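Side-chain contacts in transcriptional regulator, TetR family (Cytophaga hutchinsonii, PDB 3EUP), which probably binds operator DNA through an N-terminal helix-turn-helix domain and controls transcription, as other TetR-family regulators do: residues P22-N25 with G31-L34; S93-A98 with G171-H176. One frame throughout, in Å; residues are numbered along the deposited sequence.

Contact 1 of 2, residues P22-N25 with G31-L34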
ATOM      1  N   PRO A  22      14.868   5.516  -9.147  1.00 24.03           N
ATOM      2  CA  PRO A  22      14.531   6.113  -7.833  1.00 24.09           C
ATOM      3  C   PRO A  22      13.560   7.284  -7.954  1.00 24.43           C
ATOM      4  O   PRO A  22      12.755   7.523  -7.046  1.00 25.42           O
ATOM      5  CB  PRO A  22      15.890   6.622  -7.324  1.00 24.85           C
ATOM      6  CG  PRO A  22      16.886   5.850  -8.076  1.00 25.02           C
ATOM      7  CD  PRO A  22      16.310   5.588  -9.412  1.00 23.93           C
ATOM      8  N   VAL A  23      13.618   8.018  -9.064  1.00 23.92           N
ATOM      9  CA  VAL A  23      12.688   9.115  -9.274  1.00 23.50           C
ATOM     10  C   VAL A  23      11.306   8.525  -9.564  1.00 22.86           C
ATOM     11  O   VAL A  23      10.299   9.004  -9.016  1.00 23.65           O
ATOM     12  CB  VAL A  23      13.072  10.039 -10.460  1.00 23.33           C
ATOM     13  CG1 VAL A  23      12.145  11.212 -10.511  1.00 24.40           C
ATOM     14  CG2 VAL A  23      14.547  10.527 -10.337  1.00 26.44           C
ATOM     15  N   PHE A  24      11.198   7.534 -10.447  1.00 21.68           N
ATOM     16  CA  PHE A  24       9.851   6.988 -10.685  1.00 20.52           C
ATOM     17  C   PHE A  24       9.281   6.385  -9.404  1.00 20.76           C
ATOM     18  O   PHE A  24       8.095   6.516  -9.133  1.00 21.40           O
ATOM     19  CB  PHE A  24       9.807   5.946 -11.790  1.00 20.00           C
ATOM     20  CG  PHE A  24       9.879   6.526 -13.158  1.00 19.94           C
ATOM     21  CD1 PHE A  24       8.799   7.244 -13.693  1.00 19.69           C
ATOM     22  CD2 PHE A  24      11.039   6.416 -13.892  1.00 18.71           C
ATOM     23  CE1 PHE A  24       8.868   7.804 -14.984  1.00 19.88           C
ATOM     24  CE2 PHE A  24      11.138   6.988 -15.182  1.00 18.57           C
ATOM     25  CZ  PHE A  24      10.053   7.669 -15.723  1.00 20.38           C
ATOM     26  N   ASN A  25      10.113   5.709  -8.626  1.00 21.39           N
ATOM     27  CA  ASN A  25       9.641   5.019  -7.421  1.00 22.16           C
ATOM     28  C   ASN A  25       9.089   5.988  -6.378  1.00 24.05           C
ATOM     29  O   ASN A  25       8.200   5.616  -5.624  1.00 25.55           O
ATOM     30  CB  ASN A  25      10.715   4.128  -6.807  1.00 21.71           C
ATOM     31  CG  ASN A  25      10.148   3.084  -5.876  1.00 21.38           C
ATOM     32  OD1 ASN A  25       9.091   2.493  -6.137  1.00 22.47           O
ATOM     33  ND2 ASN A  25      10.835   2.856  -4.778  1.00 21.81           N
ATOM     34  N   GLY A  31       4.048  12.184 -11.595  1.00 29.18           N
ATOM     35  CA  GLY A  31       4.851  13.213 -10.964  1.00 29.11           C
ATOM     36  C   GLY A  31       6.259  13.368 -11.545  1.00 28.99           C
ATOM     37  O   GLY A  31       7.009  14.275 -11.165  1.00 28.53           O
ATOM     38  N   THR A  32       6.639  12.474 -12.454  1.00 28.08           N
ATOM     39  CA  THR A  32       7.988  12.506 -12.995  1.00 27.68           C
ATOM     40  C   THR A  32       7.944  13.238 -14.308  1.00 28.52           C
ATOM     41  O   THR A  32       7.242  12.814 -15.218  1.00 29.65           O
ATOM     42  CB  THR A  32       8.556  11.072 -13.159  1.00 27.27           C
ATOM     43  OG1 THR A  32       8.681  10.479 -11.850  1.00 27.14           O
ATOM     44  CG2 THR A  32       9.939  11.092 -13.833  1.00 26.23           C
ATOM     45  N   SER A  33       8.657  14.355 -14.385  1.00 28.95           N
ATOM     46  CA  SER A  33       8.681  15.205 -15.584  1.00 30.32           C
ATOM     47  C   SER A  33       9.954  14.972 -16.387  1.00 30.50           C
ATOM     48  O   SER A  33      10.873  14.286 -15.952  1.00 28.73           O
ATOM     49  CB  SER A  33       8.675  16.683 -15.189  1.00 30.59           C
ATOM     50  OG  SER A  33       9.954  17.039 -14.671  1.00 32.14           O
ATOM     51  N   LEU A  34      10.007  15.574 -17.559  1.00 31.38           N
ATOM     52  CA  LEU A  34      11.198  15.460 -18.419  1.00 31.63           C
ATOM     53  C   LEU A  34      12.415  16.036 -17.752  1.00 32.01           C
ATOM     54  O   LEU A  34      13.496  15.458 -17.848  1.00 31.68           O
ATOM     55  CB  LEU A  34      10.984  16.168 -19.742  1.00 32.59           C
ATOM     56  CG  LEU A  34      12.200  16.198 -20.683  1.00 33.22           C
ATOM     57  CD1 LEU A  34      12.588  14.738 -21.041  1.00 34.83           C
ATOM     58  CD2 LEU A  34      11.892  17.042 -21.896  1.00 34.23           C
TER
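Phe24, in the last turns of helix 10-31, lies beside Thr32 in the loop that leads to helix 34-41, their CA atoms 6.3 Å apart and no hydrogen bond joining the segments 22-25 and 31-34. The Thr32 methyl lies over one face of the Phe24 ring, a CH-pi contact with CG2 4.0 Å from the ring centroid. It sits toward the rim, so its nearest ring atom is Phe24 CE1, 3.6 Å from Thr32 CG2. The two side chains meet at about a right angle. In Thr32, CG2 is anti to the backbone N (chi1 -65° for OG1), which sends the methyl to the ring and leaves OG1 to hydrogen-bond with Gly28 O of helix 10-31. Threonine suits this turn by offering both a methyl and a hydroxyl. This is the entry to the helix-turn-helix of a TetR-type DNA-binding domain, and Ser33 is the N-cap of helix 34-41. Phe24 is buried against Leu37 of helix 34-41 and Val58, Ala59 and Ala62 of helix 55-78, where a large, flat apolar ring can meet several neighbours at once; an alanine here would probably open a gap between these helices and leave the Thr32 methyl without its aromatic surface. Beta-branched Val23 adds a smaller apolar contact, its CG1 4.0 Å from Thr32 CG2, and also packs on Asp36 and Ala40 of helix 34-41.

Contact 2 of 2, residues S93-A98 with G171-H176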
ATOM      1  N   SER A  93      14.402  -8.196   7.818  1.00 24.48           N
ATOM      2  CA  SER A  93      15.773  -7.759   7.700  1.00 25.21           C
ATOM      3  C   SER A  93      15.922  -7.073   6.333  1.00 24.68           C
ATOM      4  O   SER A  93      16.591  -6.049   6.233  1.00 23.75           O
ATOM      5  CB  SER A  93      16.767  -8.907   7.927  1.00 25.71           C
ATOM      6  OG  SER A  93      16.970  -9.602   6.726  1.00 29.24           O
ATOM      7  N   MET A  94      15.240  -7.574   5.307  1.00 24.87           N
ATOM      8  CA  MET A  94      15.332  -6.939   4.005  1.00 25.78           C
ATOM      9  C   MET A  94      14.855  -5.480   4.036  1.00 24.96           C
ATOM     10  O   MET A  94      15.501  -4.601   3.439  1.00 24.12           O
ATOM     11  CB  MET A  94      14.583  -7.759   2.968  1.00 27.22           C
ATOM     12  CG  MET A  94      14.721  -7.244   1.554  1.00 32.17           C
ATOM     13  SD  MET A  94      13.777  -8.272   0.358  1.00 42.02           S
ATOM     14  CE  MET A  94      13.528  -9.862   1.286  1.00 15.98           C
ATOM     15  N   TYR A  95      13.750  -5.204   4.744  1.00 24.54           N
ATOM     16  CA  TYR A  95      13.166  -3.860   4.732  1.00 23.48           C
ATOM     17  C   TYR A  95      13.776  -2.932   5.782  1.00 23.83           C
ATOM     18  O   TYR A  95      13.894  -1.743   5.536  1.00 23.59           O
ATOM     19  CB  TYR A  95      11.634  -3.889   4.917  1.00 23.75           C
ATOM     20  CG  TYR A  95      10.983  -2.501   4.853  1.00 20.27           C
ATOM     21  CD1 TYR A  95      10.844  -1.842   3.649  1.00 21.46           C
ATOM     22  CD2 TYR A  95      10.558  -1.855   6.010  1.00 20.94           C
ATOM     23  CE1 TYR A  95      10.251  -0.583   3.574  1.00 23.36           C
ATOM     24  CE2 TYR A  95      10.003  -0.585   5.966  1.00 19.13           C
ATOM     25  CZ  TYR A  95       9.839   0.035   4.753  1.00 21.75           C
ATOM     26  OH  TYR A  95       9.279   1.278   4.660  1.00 23.76           O
ATOM     27  N   ASN A  96      14.131  -3.455   6.952  1.00 24.42           N
ATOM     28  CA  ASN A  96      14.633  -2.606   8.035  1.00 25.51           C
ATOM     29  C   ASN A  96      16.159  -2.446   8.144  1.00 26.52           C
ATOM     30  O   ASN A  96      16.610  -1.494   8.776  1.00 26.96           O
ATOM     31  CB  ASN A  96      14.129  -3.111   9.405  1.00 26.02           C
ATOM     32  CG  ASN A  96      12.587  -3.156   9.498  1.00 25.80           C
ATOM     33  OD1 ASN A  96      11.949  -4.242   9.580  1.00 27.54           O
ATOM     34  ND2 ASN A  96      11.993  -1.978   9.504  1.00 22.19           N
ATOM     35  N   ASP A  97      16.955  -3.381   7.608  1.00 27.10           N
ATOM     36  CA  ASP A  97      18.424  -3.328   7.849  1.00 27.85           C
ATOM     37  C   ASP A  97      19.055  -2.135   7.169  1.00 28.13           C
ATOM     38  O   ASP A  97      18.558  -1.686   6.141  1.00 28.26           O
ATOM     39  CB  ASP A  97      19.144  -4.608   7.384  1.00 28.49           C
ATOM     40  CG  ASP A  97      18.951  -5.802   8.344  1.00 30.03           C
ATOM     41  OD1 ASP A  97      18.369  -5.652   9.440  1.00 35.67           O
ATOM     42  OD2 ASP A  97      19.383  -6.910   7.989  1.00 32.29           O
ATOM     43  N   ALA A  98      20.162  -1.624   7.735  1.00 28.12           N
ATOM     44  CA  ALA A  98      20.888  -0.502   7.140  1.00 28.31           C
ATOM     45  C   ALA A  98      19.912   0.623   6.774  1.00 29.58           C
ATOM     46  O   ALA A  98      20.016   1.273   5.713  1.00 28.73           O
ATOM     47  CB  ALA A  98      21.689  -0.968   5.920  1.00 27.74           C
ATOM     48  N   GLY A 171       1.630  -4.383   4.208  1.00 21.25           N
ATOM     49  CA  GLY A 171       0.952  -3.623   5.247  1.00 20.95           C
ATOM     50  C   GLY A 171       1.918  -3.059   6.274  1.00 21.03           C
ATOM     51  O   GLY A 171       1.731  -1.921   6.720  1.00 19.97           O
ATOM     52  N   ALA A 172       2.961  -3.828   6.618  1.00 20.08           N
ATOM     53  CA  ALA A 172       4.018  -3.362   7.514  1.00 20.29           C
ATOM     54  C   ALA A 172       4.710  -2.168   6.890  1.00 20.13           C
ATOM     55  O   ALA A 172       4.871  -1.162   7.546  1.00 21.63           O
ATOM     56  CB  ALA A 172       5.051  -4.525   7.871  1.00 18.82           C
ATOM     57  N   ILE A 173       5.068  -2.261   5.604  1.00 20.39           N
ATOM     58  CA  ILE A 173       5.740  -1.169   4.894  1.00 20.12           C
ATOM     59  C   ILE A 173       4.873   0.096   4.900  1.00 20.45           C
ATOM     60  O   ILE A 173       5.357   1.206   5.218  1.00 21.31           O
ATOM     61  CB  ILE A 173       6.203  -1.579   3.479  1.00 21.53           C
ATOM     62  CG1 ILE A 173       7.276  -2.722   3.562  1.00 22.27           C
ATOM     63  CG2 ILE A 173       6.636  -0.316   2.641  1.00 18.44           C
ATOM     64  CD1 ILE A 173       7.734  -3.293   2.201  1.00 23.47           C
ATOM     65  N   LEU A 174       3.581  -0.082   4.644  1.00 21.17           N
ATOM     66  CA  LEU A 174       2.624   1.026   4.602  1.00 21.35           C
ATOM     67  C   LEU A 174       2.574   1.797   5.904  1.00 20.66           C
ATOM     68  O   LEU A 174       2.623   3.020   5.904  1.00 20.05           O
ATOM     69  CB  LEU A 174       1.216   0.532   4.255  1.00 21.43           C
ATOM     70  CG  LEU A 174       0.151   1.638   4.267  1.00 22.92           C
ATOM     71  CD1 LEU A 174       0.399   2.599   3.128  1.00 27.25           C
ATOM     72  CD2 LEU A 174      -1.274   1.028   4.192  1.00 25.88           C
ATOM     73  N   ILE A 175       2.516   1.068   7.010  1.00 20.70           N
ATOM     74  CA  ILE A 175       2.490   1.663   8.327  1.00 19.05           C
ATOM     75  C   ILE A 175       3.801   2.397   8.608  1.00 20.04           C
ATOM     76  O   ILE A 175       3.840   3.557   9.106  1.00 19.06           O
ATOM     77  CB  ILE A 175       2.238   0.591   9.355  1.00 19.39           C
ATOM     78  CG1 ILE A 175       0.793   0.096   9.234  1.00 19.65           C
ATOM     79  CG2 ILE A 175       2.541   1.086  10.807  1.00 18.89           C
ATOM     80  CD1 ILE A 175       0.479  -1.207  10.016  1.00 17.37           C
ATOM     81  N   HIS A 176       4.895   1.750   8.301  1.00 19.68           N
ATOM     82  CA  HIS A 176       6.168   2.447   8.457  1.00 20.56           C
ATOM     83  C   HIS A 176       6.186   3.761   7.621  1.00 21.36           C
ATOM     84  O   HIS A 176       6.619   4.798   8.119  1.00 21.94           O
ATOM     85  CB  HIS A 176       7.339   1.564   8.084  1.00 19.93           C
ATOM     86  CG  HIS A 176       8.613   2.308   8.017  1.00 23.08           C
ATOM     87  ND1 HIS A 176       9.149   2.946   9.124  1.00 25.79           N
ATOM     88  CD2 HIS A 176       9.411   2.618   6.972  1.00 22.97           C
ATOM     89  CE1 HIS A 176      10.258   3.561   8.772  1.00 22.72           C
ATOM     90  NE2 HIS A 176      10.452   3.365   7.477  1.00 27.10           N
TER
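Tyr95 and Ile173 pack together where helix 91-96 meets helix 158-179. Ile173 CG1 stands 3.7 Å from the centroid of the Tyr95 ring, a CH-pi contact over the centre of one face. The rest of the isoleucine spreads over the same ring: Ile173 CD1 is 3.7 Å from Tyr95 CD1, and Ile173 CG2 is 3.7 Å from Tyr95 CE1. A branched aliphatic chain suits this place because its carbons can cover a flat ring broadly, and with CG1 beside the backbone N (chi1 -63°) both branches reach it. Tyr95 points its CB toward helix 158-179, and with CG anti to the backbone N (chi1 -178°) the face of its ring comes against Ile173. His176, one helical turn further on, meets the edge of the tyrosine near its hydroxyl end. The two rings form an oblique pair, centroids 5.4 Å apart and planes at 81°, but the ring of His176 may be turned over and its approach to the Tyr95 hydroxyl is too close as modelled, so the finer fit is doubtful. Both segments belong to the all-helical C-terminal domain of the TetR family, and the contact fastens the short helix 91-96 to the long helix 158-179. Tyrosine combines a broad apolar ring for this buried setting with a polar end, and its OH has a weak hydrogen bond with Arg177 NE. Further out, Phe103 meets the Tyr95 ring edge-to-face and also touches Ile173, while Arg182 of helix 182-197 lies against both Tyr95 and His176. Helix 158-179 also packs on the second subunit, Leu174 against Glu170 of that chain and Ile175 against its Ile132.

Contact 1 precedes contact 2 along the chain, and the two do not touch: their centres are 22 Å apart and their nearest atoms about 9 Å. Contact 1 belongs to the predicted N-terminal DNA-binding region, contact 2 to the C-terminal domain, which in TetR relatives commonly carries the ligand pocket and the dimer interface. The two regions are bridged by helix 55-78, which packs on Phe24 in its first half, on Asn25 near its middle and on Met94 further along. Asn25 also hydrogen-bonds with Val105, Gly107 and Asn112 of the C-terminal part. Such connections are consistent with the coupling of the two domains seen in the family.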